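Local coordinates for protein magnesium transporter (Enterococcus faecalis, PDB 2OUX) that probably carries magnesium ions across the cell membrane as a homodimer, represented here by its cytosolic part, an N domain followed by paired CBS domains, at residues E146-V151 against N165-A170; E171-V176 against I189-L194. All coordinates share one frame; numbering follows the deposited sequence.

Interaction 1 of 2, residues E146-V151 against N165-A170; sequences EFVSIV and NQADMA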
loop_
_atom_site.group_PDB
_atom_site.type_symbol
_atom_site.label_atom_id
_atom_site.label_comp_id
_atom_site.label_asym_id
_atom_site.label_seq_id
_atom_site.Cartn_x
_atom_site.Cartn_y
_atom_site.Cartn_z
ATOM N N GLU A 146 4.876 9.113 -12.023
ATOM C CA GLU A 146 5.986 8.192 -11.851
ATOM C C GLU A 146 5.604 6.741 -11.562
ATOM O O GLU A 146 5.749 6.266 -10.441
ATOM C CB GLU A 146 6.916 8.741 -10.774
ATOM C CG GLU A 146 7.386 10.178 -11.067
ATOM C CD GLU A 146 6.337 11.236 -10.697
ATOM O OE1 GLU A 146 5.306 10.874 -10.097
ATOM O OE2 GLU A 146 6.551 12.434 -10.987
ATOM N N PHE A 147 5.126 6.049 -12.592
ATOM C CA PHE A 147 4.715 4.647 -12.487
ATOM C C PHE A 147 5.607 3.786 -13.386
ATOM O O PHE A 147 6.297 4.299 -14.271
ATOM C CB PHE A 147 3.250 4.484 -12.920
ATOM C CG PHE A 147 2.975 4.954 -14.334
ATOM C CD1 PHE A 147 3.401 4.207 -15.429
ATOM C CD2 PHE A 147 2.331 6.169 -14.567
ATOM C CE1 PHE A 147 3.199 4.663 -16.733
ATOM C CE2 PHE A 147 2.122 6.634 -15.869
ATOM C CZ PHE A 147 2.559 5.877 -16.956
ATOM N N VAL A 148 5.576 2.477 -13.167
ATOM C CA VAL A 148 6.380 1.567 -13.968
ATOM C C VAL A 148 5.544 0.852 -15.021
ATOM O O VAL A 148 4.559 0.193 -14.702
ATOM C CB VAL A 148 7.053 0.481 -13.095
ATOM C CG1 VAL A 148 7.930 -0.410 -13.961
ATOM C CG2 VAL A 148 7.858 1.130 -11.990
ATOM N N SER A 149 5.945 0.972 -16.277
ATOM C CA SER A 149 5.229 0.294 -17.346
ATOM C C SER A 149 6.204 -0.478 -18.236
ATOM O O SER A 149 7.334 -0.044 -18.462
ATOM C CB SER A 149 4.436 1.305 -18.178
ATOM O OG SER A 149 5.245 2.399 -18.559
ATOM N N ILE A 150 5.765 -1.631 -18.722
ATOM C CA ILE A 150 6.583 -2.468 -19.591
ATOM C C ILE A 150 5.697 -3.046 -20.686
ATOM O O ILE A 150 4.474 -2.892 -20.647
ATOM C CB ILE A 150 7.200 -3.650 -18.817
ATOM C CG1 ILE A 150 6.079 -4.483 -18.191
ATOM C CG2 ILE A 150 8.168 -3.143 -17.777
ATOM C CD1 ILE A 150 6.521 -5.823 -17.644
ATOM N N VAL A 151 6.320 -3.701 -21.663
ATOM C CA VAL A 151 5.579 -4.330 -22.751
ATOM C C VAL A 151 5.436 -5.805 -22.427
ATOM O O VAL A 151 6.245 -6.366 -21.682
ATOM C CB VAL A 151 6.307 -4.211 -24.110
ATOM C CG1 VAL A 151 6.397 -2.760 -24.523
ATOM C CG2 VAL A 151 7.697 -4.839 -24.018
ATOM N N ASN A 165 17.651 -1.520 -11.812
ATOM C CA ASN A 165 18.529 -0.455 -12.289
ATOM C C ASN A 165 17.864 0.733 -12.977
ATOM O O ASN A 165 18.550 1.694 -13.332
ATOM C CB ASN A 165 19.587 -1.028 -13.247
ATOM C CG ASN A 165 20.275 -2.270 -12.700
ATOM O OD1 ASN A 165 19.820 -3.390 -12.924
ATOM N ND2 ASN A 165 21.376 -2.075 -11.982
ATOM N N GLN A 166 16.548 0.690 -13.164
ATOM C CA GLN A 166 15.875 1.792 -13.848
ATOM C C GLN A 166 14.521 2.203 -13.261
ATOM O O GLN A 166 13.662 2.703 -13.989
ATOM C CB GLN A 166 15.681 1.437 -15.331
ATOM C CG GLN A 166 16.948 1.085 -16.103
ATOM C CD GLN A 166 17.871 2.275 -16.313
ATOM O OE1 GLN A 166 17.441 3.342 -16.758
ATOM N NE2 GLN A 166 19.150 2.090 -16.009
ATOM N N ALA A 167 14.325 2.014 -11.961
ATOM C CA ALA A 167 13.056 2.375 -11.336
ATOM C C ALA A 167 13.231 3.182 -10.052
ATOM O O ALA A 167 12.427 3.083 -9.133
ATOM C CB ALA A 167 12.258 1.119 -11.051
ATOM N N ASP A 168 14.285 3.984 -9.985
ATOM C CA ASP A 168 14.542 4.788 -8.795
ATOM C C ASP A 168 13.625 6.004 -8.747
ATOM O O ASP A 168 13.343 6.535 -7.681
ATOM C CB ASP A 168 15.998 5.253 -8.775
ATOM C CG ASP A 168 16.373 5.918 -7.467
ATOM O OD1 ASP A 168 16.406 5.217 -6.432
ATOM O OD2 ASP A 168 16.626 7.141 -7.469
HETATM N N MSE A 169 13.157 6.436 -9.910
HETATM C CA MSE A 169 12.285 7.595 -9.983
HETATM C C MSE A 169 10.816 7.278 -9.680
HETATM O O MSE A 169 10.063 8.158 -9.271
HETATM C CB MSE A 169 12.390 8.250 -11.371
HETATM C CG MSE A 169 11.705 7.494 -12.521
HETATM SE SE MSE A 169 12.723 6.035 -13.331
HETATM C CE MSE A 169 13.896 7.084 -14.461
ATOM N N ALA A 170 10.421 6.023 -9.857
ATOM C CA ALA A 170 9.031 5.608 -9.651
ATOM C C ALA A 170 8.417 5.798 -8.266
ATOM O O ALA A 170 9.072 5.557 -7.253
ATOM C CB ALA A 170 8.879 4.163 -10.068
#
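V148 and A170 meet methyl to methyl, CG2 of the valine lying 3.7 Å from CB of the alanine. Two branches leave V148 in different directions: CG1 stands opposite the backbone N (chi1 -178°), whereas CG2 stands opposite the carbonyl carbon, and it is CG2 that reaches across the contact. The same methyl comes within 4.5 Å of A167 CB, so that one branch spans two alanines of the turn that leads out of helix 156-166. I173, V176 and L163 pack on V148 as well and help bury it.

E146 makes a different kind of approach. Its CB starts toward the turn and sits 3.5 Å from M169 O, but the chain then turns about the CB-CG bond (chi2 80°) and carries the carboxylate away. There OE1 is hydrogen-bonded to T144 OG1 and OE2 to T98 OG1, so each oxygen has its own hydroxyl partner and the group is held at two points. The backbone oxygen of E146 faces the turn, 3.4 Å from A170 CA in a bent CH...O contact. M169, a selenomethionine, contributes mainly its main chain here, since its side chain folds away from 146-151.

The contact belongs to the beta-alpha-beta unit of the first CBS domain, in which helix 156-166 connects strand 149-150 to the parallel strand 175-179. With no conventional hydrogen bond between 146-151 and 165-170, their contact rests on apolar fit and a CH...O approach, while the polar needs of the E146 carboxylate are met outside both segments.

Interaction 2 of 2, residues E171-V176 against I189-L194; sequences ETIYYV and ISLRDL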
loop_
_atom_site.group_PDB
_atom_site.type_symbol
_atom_site.label_atom_id
_atom_site.label_comp_id
_atom_site.label_asym_id
_atom_site.label_seq_id
_atom_site.Cartn_x
_atom_site.Cartn_y
_atom_site.Cartn_z
ATOM N N GLU A 171 7.154 6.234 -8.237
ATOM C CA GLU A 171 6.407 6.411 -6.980
ATOM C C GLU A 171 6.431 5.046 -6.303
ATOM O O GLU A 171 6.881 4.898 -5.173
ATOM C CB GLU A 171 4.933 6.753 -7.253
ATOM C CG GLU A 171 4.476 8.186 -6.988
ATOM C CD GLU A 171 4.258 8.506 -5.524
ATOM O OE1 GLU A 171 3.547 7.772 -4.820
ATOM O OE2 GLU A 171 4.801 9.521 -5.073
ATOM N N THR A 172 5.922 4.051 -7.015
ATOM C CA THR A 172 5.873 2.695 -6.503
ATOM C C THR A 172 6.180 1.720 -7.631
ATOM O O THR A 172 5.925 2.005 -8.799
ATOM C CB THR A 172 4.479 2.361 -5.955
ATOM O OG1 THR A 172 4.514 1.083 -5.314
ATOM C CG2 THR A 172 3.453 2.330 -7.087
ATOM N N ILE A 173 6.730 0.570 -7.269
ATOM C CA ILE A 173 7.055 -0.458 -8.235
ATOM C C ILE A 173 6.309 -1.713 -7.829
ATOM O O ILE A 173 6.495 -2.762 -8.424
ATOM C CB ILE A 173 8.576 -0.773 -8.246
ATOM C CG1 ILE A 173 8.994 -1.464 -6.942
ATOM C CG2 ILE A 173 9.367 0.516 -8.439
ATOM C CD1 ILE A 173 10.356 -2.117 -7.024
ATOM N N TYR A 174 5.457 -1.604 -6.814
ATOM C CA TYR A 174 4.731 -2.771 -6.335
ATOM C C TYR A 174 3.668 -3.274 -7.287
ATOM O O TYR A 174 3.099 -4.342 -7.097
ATOM C CB TYR A 174 4.188 -2.509 -4.927
ATOM C CG TYR A 174 5.344 -2.358 -3.945
ATOM C CD1 TYR A 174 6.527 -3.073 -4.137
ATOM C CD2 TYR A 174 5.278 -1.478 -2.869
ATOM C CE1 TYR A 174 7.627 -2.910 -3.288
ATOM C CE2 TYR A 174 6.372 -1.306 -2.008
ATOM C CZ TYR A 174 7.547 -2.028 -2.229
ATOM O OH TYR A 174 8.638 -1.855 -1.406
ATOM N N TYR A 175 3.414 -2.488 -8.324
ATOM C CA TYR A 175 2.495 -2.879 -9.378
ATOM C C TYR A 175 3.247 -2.498 -10.637
ATOM O O TYR A 175 3.826 -1.413 -10.708
ATOM C CB TYR A 175 1.171 -2.102 -9.316
ATOM C CG TYR A 175 0.165 -2.667 -8.348
ATOM C CD1 TYR A 175 -0.215 -4.001 -8.423
ATOM C CD2 TYR A 175 -0.403 -1.874 -7.353
ATOM C CE1 TYR A 175 -1.135 -4.534 -7.535
ATOM C CE2 TYR A 175 -1.323 -2.397 -6.458
ATOM C CZ TYR A 175 -1.682 -3.726 -6.552
ATOM O OH TYR A 175 -2.583 -4.264 -5.665
ATOM N N VAL A 176 3.271 -3.390 -11.615
ATOM C CA VAL A 176 3.941 -3.096 -12.877
ATOM C C VAL A 176 2.873 -3.142 -13.954
ATOM O O VAL A 176 2.236 -4.172 -14.163
ATOM C CB VAL A 176 5.024 -4.134 -13.202
ATOM C CG1 VAL A 176 5.724 -3.764 -14.501
ATOM C CG2 VAL A 176 6.031 -4.204 -12.060
ATOM N N ILE A 189 0.733 -6.692 -13.410
ATOM C CA ILE A 189 1.302 -7.777 -12.623
ATOM C C ILE A 189 1.898 -7.178 -11.357
ATOM O O ILE A 189 2.651 -6.216 -11.418
ATOM C CB ILE A 189 2.401 -8.583 -13.396
ATOM C CG1 ILE A 189 2.733 -9.853 -12.607
ATOM C CG2 ILE A 189 3.679 -7.764 -13.559
ATOM C CD1 ILE A 189 3.486 -10.899 -13.397
ATOM N N SER A 190 1.524 -7.727 -10.207
ATOM C CA SER A 190 2.038 -7.240 -8.932
ATOM C C SER A 190 3.477 -7.702 -8.799
ATOM O O SER A 190 3.866 -8.716 -9.378
ATOM C CB SER A 190 1.226 -7.803 -7.769
ATOM O OG SER A 190 1.405 -9.204 -7.690
ATOM N N LEU A 191 4.274 -6.964 -8.042
ATOM C CA LEU A 191 5.664 -7.350 -7.879
ATOM C C LEU A 191 5.756 -8.702 -7.168
ATOM O O LEU A 191 6.629 -9.519 -7.478
ATOM C CB LEU A 191 6.434 -6.292 -7.086
ATOM C CG LEU A 191 7.925 -6.613 -6.952
ATOM C CD1 LEU A 191 8.536 -6.801 -8.348
ATOM C CD2 LEU A 191 8.623 -5.493 -6.207
ATOM N N ARG A 192 4.845 -8.940 -6.229
ATOM C CA ARG A 192 4.845 -10.196 -5.495
ATOM C C ARG A 192 4.554 -11.413 -6.379
ATOM O O ARG A 192 4.928 -12.527 -6.032
ATOM C CB ARG A 192 3.856 -10.143 -4.322
ATOM C CG ARG A 192 2.372 -10.063 -4.684
ATOM C CD ARG A 192 1.510 -9.873 -3.414
ATOM N NE ARG A 192 1.565 -11.026 -2.515
ATOM C CZ ARG A 192 1.133 -11.027 -1.256
ATOM N NH1 ARG A 192 0.606 -9.932 -0.723
ATOM N NH2 ARG A 192 1.232 -12.125 -0.525
ATOM N N ASP A 193 3.885 -11.209 -7.508
ATOM C CA ASP A 193 3.606 -12.321 -8.418
ATOM C C ASP A 193 4.803 -12.461 -9.328
ATOM O O ASP A 193 5.190 -13.561 -9.731
ATOM C CB ASP A 193 2.366 -12.052 -9.266
ATOM C CG ASP A 193 1.090 -12.303 -8.510
ATOM O OD1 ASP A 193 1.157 -12.946 -7.446
ATOM O OD2 ASP A 193 0.020 -11.874 -8.981
ATOM N N LEU A 194 5.398 -11.318 -9.631
ATOM C CA LEU A 194 6.562 -11.257 -10.490
ATOM C C LEU A 194 7.770 -11.998 -9.918
ATOM O O LEU A 194 8.323 -12.881 -10.570
ATOM C CB LEU A 194 6.932 -9.795 -10.738
ATOM C CG LEU A 194 7.938 -9.499 -11.846
ATOM C CD1 LEU A 194 7.394 -9.995 -13.185
ATOM C CD2 LEU A 194 8.188 -7.997 -11.914
#
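L191 pushes its CD2 methyl against Y174, meeting the ring at its edge, in the ring plane, 3.8 Å from CD1. CG of the leucine lies opposite its backbone N (chi1 -177°), which extends the side chain toward 171-176, and the same CD2 also touches I173 CD1 at 3.9 Å. On this side the packing is close: V176 CB rests against I189 CG2, and L163 of helix 156-166 covers I173, L191 and L194. Y174 OH is hydrogen-bonded to the backbone N of R192 of the second subunit.

Three main-chain hydrogen bonds hold the segments in line. V176 and I189 form an antiparallel hydrogen-bonded pair, with V176 N 2.9 Å from I189 O and I189 N 3.0 Å from V176 O; Y175 and S190 follow as a non-hydrogen-bonded pair. This is the hairpin of strands 175-179 and 185-190 in the first CBS domain. Past the pair, L191 N reaches Y174 O at 3.0 Å, just where the strand gives way to helix 191-194.

The other sheet face, that of Y175 and S190, is looser and partly exposed, though L233 packs on Y175. The Y175 ring stands oblique to S190, its CE1 4.0 Å from S190 CB. S190 is the helix N-cap, its OG accepting a weak bond from D193 N, and D193 itself is exposed.

In the fold
Interaction 1 ends where interaction 2 begins along the chain, and their centres lie 10 Å apart. A probable hydrogen bond joins them, E146 O to E171 N at 2.6 Å, and strands 149-150 and 175-179 lie side by side, with I150 CG1 3.8 Å from V176 CG1. The two contacts also touch where V148 CG2 lies 3.8 Å from T172 O. Both reach the dimer interface: R192 NH2 of the second subunit hydrogen-bonds to A167 O and A170 O, and R192 NH1 of this chain to E171 O of the second subunit. Magnesium lies near each: the nearest side-chain atoms of E146 and Y175 are about 7 Å and 4 Å from bound ions.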